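Long-range contacts in peroxisomal acyl-CoA oxidase 1A (Solanum lycopersicum, PDB 2FON), which probably oxidises fatty acyl-CoA thioesters with the help of a bound FAD cofactor, as peroxisomal acyl-CoA oxidases do in beta-oxidation: residues R77-F81 with N254-N258; G197-V201 with T240-I244. All coordinates share one frame; numbering follows the deposited sequence.

Interaction 1 of 2, residues R77-F81 with N254-N258; sequences RKELF and NSMDN
Arg-77 reaches from the first turn of helix 77-97 to the backbone of Asn-254. Its NE lies 2.6 Å from Asn-254 O in a hydrogen bond. The angle at the hydrogen is 153°, and the approach is in the carbonyl plane, on a lone pair, although the oxygen is tilted out of the guanidinium plane. NH2 of Arg-77 adds a weak second bond to the same oxygen. Asn-254 OD1 stands over one guanidinium face, offset toward the rim, its amide steeply tilted (67° between planes). One turn on, Leu-80 lays CD2 against the peptide carbon C of Asn-254 at 3.6 Å. Phe-81, with CG anti to its backbone N (chi1 -165°), extends toward the loop and brings CE1 to 3.6 Å from CB of Asp-257, while Asp-257 OD1 lies at the ring edge, in plane.

The contact joins the N-terminal helical part of the acyl-CoA dehydrogenase-like fold to its middle beta domain, through the loop entering strand 258-263, whose Asn-258 touches FAD. Asp-257 is the centre of an inverse gamma turn, and its OD2 probably accepts hydrogen bonds from the backbone N atoms of Lys-200 and Val-201. Asn-254 OD1 is held by Lys-247 N and Ser-255 OG by Pro-115 O. Arg-77 NH1 forms salt bridges with Asp-243 and with Asp-655 of the second subunit, which should fix the guanidinium's rotation.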
loop_
_atom_site.group_PDB
_atom_site.type_symbol
_atom_site.label_atom_id
_atom_site.label_comp_id
_atom_site.label_asym_id
_atom_site.label_seq_id
_atom_site.Cartn_x
_atom_site.Cartn_y
_atom_site.Cartn_z
ATOM N N ARG B 77 -0.744 -24.009 -0.393
ATOM C CA ARG B 77 0.694 -23.904 -0.179
ATOM C C ARG B 77 1.488 -25.163 -0.588
ATOM O O ARG B 77 2.432 -25.059 -1.406
ATOM C CB ARG B 77 0.969 -23.509 1.278
ATOM C CG ARG B 77 2.402 -23.143 1.574
ATOM C CD ARG B 77 2.595 -21.651 1.701
ATOM N NE ARG B 77 4.012 -21.395 1.589
ATOM C CZ ARG B 77 4.819 -21.213 2.618
ATOM N NH1 ARG B 77 4.313 -21.239 3.856
ATOM N NH2 ARG B 77 6.135 -21.033 2.388
ATOM N N LYS B 78 1.115 -26.332 -0.051
ATOM C CA LYS B 78 1.770 -27.605 -0.492
ATOM C C LYS B 78 1.872 -27.792 -2.033
ATOM O O LYS B 78 2.981 -27.977 -2.517
ATOM C CB LYS B 78 1.202 -28.915 0.243
ATOM N N GLU B 79 0.780 -27.696 -2.808
ATOM C CA GLU B 79 0.932 -27.849 -4.282
ATOM C C GLU B 79 1.646 -26.681 -4.944
ATOM O O GLU B 79 2.360 -26.841 -5.905
ATOM C CB GLU B 79 -0.393 -28.098 -5.016
ATOM C CG GLU B 79 -1.022 -29.479 -4.791
ATOM C CD GLU B 79 -1.928 -29.512 -3.537
ATOM O OE1 GLU B 79 -1.583 -28.863 -2.499
ATOM O OE2 GLU B 79 -2.997 -30.188 -3.583
ATOM N N LEU B 80 1.436 -25.489 -4.412
ATOM C CA LEU B 80 2.163 -24.324 -4.859
ATOM C C LEU B 80 3.612 -24.685 -4.772
ATOM O O LEU B 80 4.326 -24.560 -5.740
ATOM C CB LEU B 80 1.885 -23.153 -3.932
ATOM C CG LEU B 80 2.594 -21.848 -4.242
ATOM C CD1 LEU B 80 2.066 -21.222 -5.533
ATOM C CD2 LEU B 80 2.380 -20.913 -3.119
ATOM N N PHE B 81 4.045 -25.155 -3.595
ATOM C CA PHE B 81 5.458 -25.447 -3.382
ATOM C C PHE B 81 6.036 -26.592 -4.234
ATOM O O PHE B 81 7.198 -26.537 -4.687
ATOM C CB PHE B 81 5.705 -25.713 -1.928
ATOM C CG PHE B 81 7.136 -25.672 -1.556
ATOM C CD1 PHE B 81 7.801 -24.445 -1.445
ATOM C CD2 PHE B 81 7.831 -26.840 -1.296
ATOM C CE1 PHE B 81 9.169 -24.411 -1.101
ATOM C CE2 PHE B 81 9.166 -26.806 -0.971
ATOM C CZ PHE B 81 9.840 -25.601 -0.871
ATOM N N ASN B 254 4.894 -16.947 -1.052
ATOM C CA ASN B 254 4.469 -18.232 -0.495
ATOM C C ASN B 254 5.056 -19.438 -1.193
ATOM O O ASN B 254 5.032 -20.520 -0.686
ATOM C CB ASN B 254 2.926 -18.267 -0.349
ATOM C CG ASN B 254 2.467 -17.235 0.656
ATOM O OD1 ASN B 254 2.833 -17.321 1.836
ATOM N ND2 ASN B 254 1.774 -16.199 0.189
ATOM N N SER B 255 5.609 -19.219 -2.363
ATOM C CA SER B 255 6.331 -20.244 -3.067
ATOM C C SER B 255 7.755 -20.271 -2.594
ATOM O O SER B 255 8.511 -21.117 -3.004
ATOM C CB SER B 255 6.325 -19.920 -4.551
ATOM O OG SER B 255 6.982 -18.697 -4.782
ATOM N N MET B 256 8.136 -19.341 -1.742
ATOM C CA MET B 256 9.503 -19.291 -1.180
ATOM C C MET B 256 9.467 -19.915 0.235
ATOM O O MET B 256 8.578 -19.578 1.070
ATOM C CB MET B 256 10.027 -17.824 -1.153
ATOM C CG MET B 256 11.310 -17.595 -0.432
ATOM S SD MET B 256 12.715 -18.110 -1.444
ATOM C CE MET B 256 12.983 -16.663 -2.533
ATOM N N ASP B 257 10.387 -20.826 0.501
ATOM C CA ASP B 257 10.419 -21.454 1.819
ATOM C C ASP B 257 11.294 -20.705 2.834
ATOM O O ASP B 257 12.387 -21.169 3.134
ATOM C CB ASP B 257 10.836 -22.949 1.742
ATOM C CG ASP B 257 12.135 -23.193 0.919
ATOM O OD1 ASP B 257 12.313 -22.643 -0.221
ATOM O OD2 ASP B 257 12.983 -23.964 1.426
ATOM N N ASN B 258 10.818 -19.571 3.344
ATOM C CA ASN B 258 11.551 -18.791 4.311
ATOM C C ASN B 258 11.629 -19.547 5.660
ATOM O O ASN B 258 10.634 -20.046 6.197
ATOM C CB ASN B 258 10.889 -17.429 4.498
ATOM C CG ASN B 258 10.869 -16.598 3.219
ATOM O OD1 ASN B 258 9.916 -16.677 2.409
ATOM N ND2 ASN B 258 11.934 -15.804 3.005
#

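Interaction 2 of 2, residues G197-V201 with T240-I244; sequences GLGKV and TVGDI
Leu-198 carries its CG anti to the backbone N (chi1 164°), a torsion that sends the isobutyl group toward strand 239-243, where CD1 lies 3.9 Å from CG1 of Val-241. The two side chains meet at a slant. The same valine methyl also approaches the main chain of the loop, with CG1 3.6 Å from Leu-198 O. Lys-200 takes a different course: CG is anti to the carbonyl carbon, and bends at chi2 and chi3 carry the chain toward the strand, so that CE comes to rest 4.2 Å from CA of Gly-242.

Between these two side chains the backbones come together at a pair of glycines. Gly-199 CA points a hydrogen at Gly-242 O, 3.4 Å away with 158° at the hydrogen, and Gly-242 CA returns a more bent contact to Gly-199 O, at 3.6 Å and 133°. No conventional hydrogen bond joins the two segments, so reciprocal CA-H...O contacts and van der Waals packing make up the interface. The CA atoms of Gly-199 and Asp-243 are the nearest such pair between the segments, at 4.2 Å.

In the fold, this joins two parts of the middle beta domain. Strand 239-243 is an outermost strand, within this chain, of a three-stranded antiparallel sheet; the loop at 197-201 leaves the other outermost strand, 192-196, just after FAD-binding Gly-196. Strand 258-263 runs between them, and its Leu-261 packs against Leu-198. The ammonium group of Lys-200 is directed across the dimer interface, where NZ bonds to Ser-660 O of the second subunit. Asn-658 of that subunit donates through ND2 to Asp-243 O.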
loop_
_atom_site.group_PDB
_atom_site.type_symbol
_atom_site.label_atom_id
_atom_site.label_comp_id
_atom_site.label_asym_id
_atom_site.label_seq_id
_atom_site.Cartn_x
_atom_site.Cartn_y
_atom_site.Cartn_z
ATOM N N GLY B 197 14.849 -20.274 1.272
ATOM C CA GLY B 197 15.429 -21.465 0.711
ATOM C C GLY B 197 15.807 -22.386 1.824
ATOM O O GLY B 197 16.255 -23.526 1.614
ATOM N N LEU B 198 15.593 -21.921 3.040
ATOM C CA LEU B 198 16.086 -22.634 4.206
ATOM C C LEU B 198 15.011 -23.518 4.760
ATOM O O LEU B 198 15.285 -24.575 5.255
ATOM C CB LEU B 198 16.509 -21.596 5.220
ATOM C CG LEU B 198 16.726 -22.014 6.649
ATOM C CD1 LEU B 198 17.975 -22.785 6.750
ATOM C CD2 LEU B 198 16.758 -20.703 7.496
ATOM N N GLY B 199 13.774 -23.055 4.701
ATOM C CA GLY B 199 12.636 -23.803 5.188
ATOM C C GLY B 199 12.736 -25.281 4.917
ATOM O O GLY B 199 12.776 -26.052 5.851
ATOM N N LYS B 200 12.830 -25.658 3.638
ATOM C CA LYS B 200 12.655 -27.049 3.164
ATOM C C LYS B 200 13.714 -27.493 2.163
ATOM O O LYS B 200 14.158 -28.631 2.189
ATOM C CB LYS B 200 11.278 -27.198 2.487
ATOM C CG LYS B 200 10.066 -26.958 3.398
ATOM C CD LYS B 200 9.851 -28.110 4.351
ATOM C CE LYS B 200 9.732 -27.588 5.773
ATOM N NZ LYS B 200 9.634 -28.670 6.826
ATOM N N VAL B 201 14.116 -26.595 1.277
ATOM C CA VAL B 201 14.997 -26.962 0.184
ATOM C C VAL B 201 16.479 -27.051 0.521
ATOM O O VAL B 201 17.080 -28.039 0.244
ATOM C CB VAL B 201 14.859 -26.034 -0.980
ATOM C CG1 VAL B 201 15.567 -26.693 -2.227
ATOM C CG2 VAL B 201 13.410 -25.760 -1.262
ATOM N N THR B 240 17.350 -27.887 13.960
ATOM C CA THR B 240 15.886 -27.787 13.878
ATOM C C THR B 240 15.574 -26.793 12.727
ATOM O O THR B 240 16.050 -25.663 12.735
ATOM C CB THR B 240 15.299 -27.266 15.249
ATOM O OG1 THR B 240 15.408 -28.290 16.259
ATOM C CG2 THR B 240 13.826 -26.902 15.148
ATOM N N VAL B 241 14.827 -27.214 11.711
ATOM C CA VAL B 241 14.555 -26.328 10.567
ATOM C C VAL B 241 13.129 -26.441 10.105
ATOM O O VAL B 241 12.624 -27.538 9.990
ATOM C CB VAL B 241 15.288 -26.732 9.276
ATOM C CG1 VAL B 241 15.903 -25.504 8.650
ATOM C CG2 VAL B 241 16.271 -27.886 9.473
ATOM N N GLY B 242 12.515 -25.324 9.758
ATOM C CA GLY B 242 11.288 -25.392 9.022
ATOM C C GLY B 242 10.948 -24.064 8.397
ATOM O O GLY B 242 11.756 -23.128 8.360
ATOM N N ASP B 243 9.714 -23.991 7.924
ATOM C CA ASP B 243 9.147 -22.825 7.263
ATOM C C ASP B 243 8.441 -22.007 8.345
ATOM O O ASP B 243 7.995 -22.570 9.388
ATOM C CB ASP B 243 8.129 -23.304 6.192
ATOM C CG ASP B 243 7.747 -22.206 5.199
ATOM O OD1 ASP B 243 8.645 -21.836 4.369
ATOM O OD2 ASP B 243 6.558 -21.728 5.251
ATOM N N ILE B 244 8.329 -20.705 8.087
ATOM C CA ILE B 244 7.828 -19.742 9.065
ATOM C C ILE B 244 6.356 -19.445 8.959
ATOM O O ILE B 244 5.797 -18.993 9.967
ATOM C CB ILE B 244 8.563 -18.362 9.067
ATOM C CG1 ILE B 244 8.361 -17.597 7.790
ATOM C CG2 ILE B 244 10.003 -18.506 9.264
ATOM C CD1 ILE B 244 9.185 -16.327 7.751
#

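Overall arrangement
From the N terminus, the chain enters helix 77-97, passes through the remaining N-terminal helices and then forms the middle beta domain. Interaction 2 closes a loop there, 38 residues separating its segments. Interaction 1 closes shortly afterwards, at 254-258, with 172 residues between its segments, so interaction 2 is nested inside it. Their centres lie 11 Å apart and the two contacts touch, connected by a salt bridge and a probable hydrogen bond. The start of helix 77-97, the 197-201 loop, strand 239-243 and the loop before strand 258-263 meet there, and both contacts touch the second subunit.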